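Local coordinates for protein 2-dehydropantoate 2-reductase (Enterococcus faecium, PDB 3WFI) that binds NADH and acts as a D-mandelate dehydrogenase of the ketopantoate reductase family, interconverting D-mandelate and the matching 2-keto acid, at residues L93-K96 / D97-V100; C248-P251 / E252-G255. One frame throughout, in Å; residues are numbered along the deposited sequence.

Both interactions are short-range: each is one unbroken run of chain folding back on itself round a type I beta turn. Interaction 1 is partly buried, leading into strand 98-102 of the large nucleotide-binding sheet. Interaction 2 belongs to the surface, in the loop joining helices 238-246 and 260-267 of the C-terminal part. They lie on opposite sides of the chain's centre, their nearest atoms about 28 Å apart, and hold no element in common. Interaction 1 turns on a buried threonine hydroxyl, with an exposed lysine-aspartate pair outside. In interaction 2 a single backbone carbonyl gathers two amide donors, an aspartate carboxylate takes a third amide, and a water bridges two further carbonyls.

Interaction 1 of 2, residues L93-K96 / D97-V100; sequences LIKK and DTEV
From K95 to T98 the backbone makes a type I beta turn, closed by T98 N bonding to K95 O at 3.2 Å, with the donor standing well above the carbonyl plane (63° out of it). A second bond runs back the other way. T98 OG1 lies beside its own backbone N (chi1 -66°), facing the preceding chain, and there it accepts from K95 N at 2.9 Å with a fairly straight N-H (153°). The same hydroxyl is also hydrogen-bonded to the carbonyl of V71, so this buried oxygen has partners in both the turn and the neighbouring strand.

K95 CG presses up against T98 OG1, 3.2 Å off, and the two side chains cross nearly at right angles. Beyond CG the lysine runs extended, carrying NZ to a salt bridge with D72. On the apolar side, I94 CG2 rests 4.1 Å from T98 CB; both residues pack on I74, and I94 also reaches F116 and V117. Round the corner, K96 and D97 lie alongside each other and point the same way. Two bends near the end of the lysine chain bring NZ within 3.2 Å of D97 OD1, a weak hydrogen bond within a salt bridge, on the exposed outer side of the turn.

This corner lets the chain, coming from helix 80-90, enter strand 98-102 next to and parallel with strand 71-76, completing a beta-alpha-beta crossover of the Rossmann fold.

Interaction 2 of 2, residues C248-P251 / E252-G255; sequences CFDP and ETIG
D250 swings its CG anti to its backbone N (chi1 -166°) and thereby carries the carboxylate forward over the turn to E252, while T253 holds OG1 between its own N and carbonyl carbon (chi1 60°), facing back to D250. D250 OD2 takes the amide of E252 at 3.0 Å, which approaches from above the carboxylate plane, 37° out of it. T253 OG1 comes across the other part of the aspartate, 3.5 Å from D250 CB, and these two side chains cross at about a right angle.

The bond from E252 N to D250 OD2 defines an Asx turn, here with P251 at its middle position, laid over a type I beta turn from D250 to T253. The carbonyl at the start of that turn is gripped twice. T253 N reaches D250 O at 3.2 Å from one face of the carbonyl plane; from the opposite face G255 N comes closer, at 2.7 Å, and closes a wider pi-turn. A water bridges the later carbonyls, donating to P251 O at 2.8 Å and more weakly to T253 O.

The two ends of the run meet too. I254 CG2 lies 3.7 Å from C248 CA, and both residues touch M205 of helix 205-209. G255 brings CA to C248 O at 3.2 Å in a CA-H...O contact, while its backbone is hydrogen-bonded to A206 of the same helix. D250 OD2 and E252 OE1 stand 4.7 Å apart, a pair of like charges; the E252 amide on OD2 would probably offset part of their mutual repulsion.

Interaction 1 of 2, residues L93-K96 / D97-V100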
loop_
_atom_site.group_PDB
_atom_site.type_symbol
_atom_site.label_atom_id
_atom_site.label_comp_id
_atom_site.label_asym_id
_atom_site.label_seq_id
_atom_site.Cartn_x
_atom_site.Cartn_y
_atom_site.Cartn_z
ATOM N N LEU B 93 -10.379 34.426 -20.539
ATOM C CA LEU B 93 -9.249 35.174 -21.101
ATOM C C LEU B 93 -8.529 34.397 -22.189
ATOM O O LEU B 93 -7.611 34.921 -22.816
ATOM C CB LEU B 93 -8.232 35.523 -20.018
ATOM C CG LEU B 93 -8.880 36.219 -18.806
ATOM C CD1 LEU B 93 -7.849 36.611 -17.761
ATOM C CD2 LEU B 93 -9.711 37.420 -19.225
ATOM N N ILE B 94 -8.921 33.141 -22.369
ATOM C CA ILE B 94 -8.261 32.253 -23.302
ATOM C C ILE B 94 -8.874 32.398 -24.698
ATOM O O ILE B 94 -10.055 32.144 -24.899
ATOM C CB ILE B 94 -8.368 30.784 -22.837
ATOM C CG1 ILE B 94 -7.714 30.627 -21.458
ATOM C CG2 ILE B 94 -7.734 29.836 -23.853
ATOM C CD1 ILE B 94 -7.870 29.250 -20.847
ATOM N N LYS B 95 -8.054 32.823 -25.653
ATOM C CA LYS B 95 -8.435 32.808 -27.059
ATOM C C LYS B 95 -7.770 31.614 -27.728
ATOM O O LYS B 95 -7.033 30.863 -27.082
ATOM C CB LYS B 95 -8.109 34.135 -27.750
ATOM C CG LYS B 95 -6.713 34.682 -27.538
ATOM C CD LYS B 95 -6.546 36.043 -28.168
ATOM C CE LYS B 95 -5.094 36.482 -28.131
ATOM N NZ LYS B 95 -4.949 37.931 -28.450
ATOM N N LYS B 96 -8.052 31.421 -29.013
ATOM C CA LYS B 96 -7.628 30.220 -29.719
ATOM C C LYS B 96 -6.113 30.013 -29.646
ATOM O O LYS B 96 -5.657 28.892 -29.462
ATOM C CB LYS B 96 -8.095 30.285 -31.183
ATOM C CG LYS B 96 -7.894 28.994 -31.960
ATOM C CD LYS B 96 -8.635 29.000 -33.295
ATOM C CE LYS B 96 -8.193 30.143 -34.208
ATOM N NZ LYS B 96 -6.721 30.150 -34.468
ATOM N N ASP B 97 -5.354 31.095 -29.779
ATOM C CA ASP B 97 -3.892 31.038 -29.840
ATOM C C ASP B 97 -3.179 31.337 -28.513
ATOM O O ASP B 97 -1.966 31.535 -28.500
ATOM C CB ASP B 97 -3.393 32.037 -30.895
ATOM C CG ASP B 97 -3.807 31.644 -32.302
ATOM O OD1 ASP B 97 -4.231 30.481 -32.488
ATOM O OD2 ASP B 97 -3.697 32.489 -33.218
ATOM N N THR B 98 -3.926 31.376 -27.414
ATOM C CA THR B 98 -3.330 31.674 -26.117
ATOM C C THR B 98 -2.372 30.562 -25.720
ATOM O O THR B 98 -2.717 29.373 -25.775
ATOM C CB THR B 98 -4.391 31.844 -25.025
ATOM O OG1 THR B 98 -5.174 33.012 -25.303
ATOM C CG2 THR B 98 -3.737 31.983 -23.649
ATOM N N GLU B 99 -1.166 30.959 -25.330
ATOM C CA GLU B 99 -0.163 30.006 -24.880
ATOM C C GLU B 99 -0.154 29.988 -23.363
ATOM O O GLU B 99 -0.469 31.005 -22.722
ATOM C CB GLU B 99 1.215 30.370 -25.448
ATOM C CG GLU B 99 1.229 30.315 -26.961
ATOM C CD GLU B 99 2.605 30.455 -27.559
ATOM O OE1 GLU B 99 3.371 31.345 -27.159
ATOM O OE2 GLU B 99 2.912 29.668 -28.474
ATOM N N VAL B 100 0.192 28.836 -22.800
ATOM C CA VAL B 100 0.270 28.675 -21.358
ATOM C C VAL B 100 1.661 28.184 -20.981
ATOM O O VAL B 100 2.119 27.156 -21.476
ATOM C CB VAL B 100 -0.754 27.648 -20.834
ATOM C CG1 VAL B 100 -0.621 27.477 -19.322
ATOM C CG2 VAL B 100 -2.179 28.054 -21.191
#

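Interaction 2 of 2, residues C248-P251 / E252-G255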
loop_
_atom_site.group_PDB
_atom_site.type_symbol
_atom_site.label_atom_id
_atom_site.label_comp_id
_atom_site.label_asym_id
_atom_site.label_seq_id
_atom_site.Cartn_x
_atom_site.Cartn_y
_atom_site.Cartn_z
ATOM N N CYS B 248 18.271 9.667 -1.707
ATOM C CA CYS B 248 17.590 10.287 -0.564
ATOM C C CYS B 248 17.746 9.529 0.752
ATOM O O CYS B 248 17.500 10.090 1.826
ATOM C CB CYS B 248 16.104 10.433 -0.856
ATOM S SG CYS B 248 15.736 11.508 -2.251
ATOM N N PHE B 249 18.120 8.251 0.671
ATOM C CA PHE B 249 18.319 7.425 1.863
ATOM C C PHE B 249 19.564 7.795 2.676
ATOM O O PHE B 249 19.713 7.326 3.804
ATOM C CB PHE B 249 18.479 5.943 1.508
ATOM C CG PHE B 249 17.302 5.323 0.800
ATOM C CD1 PHE B 249 16.002 5.806 0.952
ATOM C CD2 PHE B 249 17.503 4.182 0.015
ATOM C CE1 PHE B 249 14.938 5.187 0.297
ATOM C CE2 PHE B 249 16.446 3.565 -0.643
ATOM C CZ PHE B 249 15.160 4.066 -0.497
ATOM N N ASP B 250 20.476 8.575 2.099
ATOM C CA ASP B 250 21.776 8.805 2.756
ATOM C C ASP B 250 21.576 9.671 3.995
ATOM O O ASP B 250 21.213 10.829 3.870
ATOM C CB ASP B 250 22.759 9.458 1.780
ATOM C CG ASP B 250 24.208 9.414 2.274
ATOM O OD1 ASP B 250 25.130 9.444 1.433
ATOM O OD2 ASP B 250 24.427 9.363 3.499
ATOM N N PRO B 251 21.820 9.121 5.201
ATOM C CA PRO B 251 21.652 9.955 6.407
ATOM C C PRO B 251 22.628 11.140 6.523
ATOM O O PRO B 251 22.330 12.112 7.223
ATOM C CB PRO B 251 21.888 8.972 7.550
ATOM C CG PRO B 251 22.727 7.891 6.970
ATOM C CD PRO B 251 22.369 7.794 5.522
ATOM N N GLU B 252 23.761 11.076 5.826
ATOM C CA GLU B 252 24.740 12.176 5.860
ATOM C C GLU B 252 24.284 13.413 5.080
ATOM O O GLU B 252 24.754 14.525 5.348
ATOM C CB GLU B 252 26.100 11.702 5.350
ATOM C CG GLU B 252 26.703 10.607 6.211
ATOM C CD GLU B 252 28.158 10.313 5.893
ATOM O OE1 GLU B 252 28.700 10.857 4.908
ATOM O OE2 GLU B 252 28.768 9.524 6.641
ATOM N N THR B 253 23.382 13.228 4.113
ATOM C CA THR B 253 22.855 14.346 3.334
ATOM C C THR B 253 21.427 14.695 3.764
ATOM O O THR B 253 21.223 15.530 4.642
ATOM C CB THR B 253 22.901 14.051 1.816
ATOM O OG1 THR B 253 22.124 12.885 1.507
ATOM C CG2 THR B 253 24.336 13.839 1.356
ATOM N N ILE B 254 20.449 14.025 3.155
ATOM C CA ILE B 254 19.028 14.334 3.298
ATOM C C ILE B 254 18.226 13.235 4.034
ATOM O O ILE B 254 17.053 13.433 4.373
ATOM C CB ILE B 254 18.453 14.597 1.875
ATOM C CG1 ILE B 254 16.940 14.822 1.853
ATOM C CG2 ILE B 254 18.785 13.447 0.925
ATOM C CD1 ILE B 254 16.477 15.524 0.582
ATOM N N GLY B 255 18.856 12.091 4.296
ATOM C CA GLY B 255 18.154 10.925 4.843
ATOM C C GLY B 255 17.409 11.140 6.153
ATOM O O GLY B 255 16.346 10.549 6.374
HETATM O O HOH W 1 20.150 13.866 6.725
#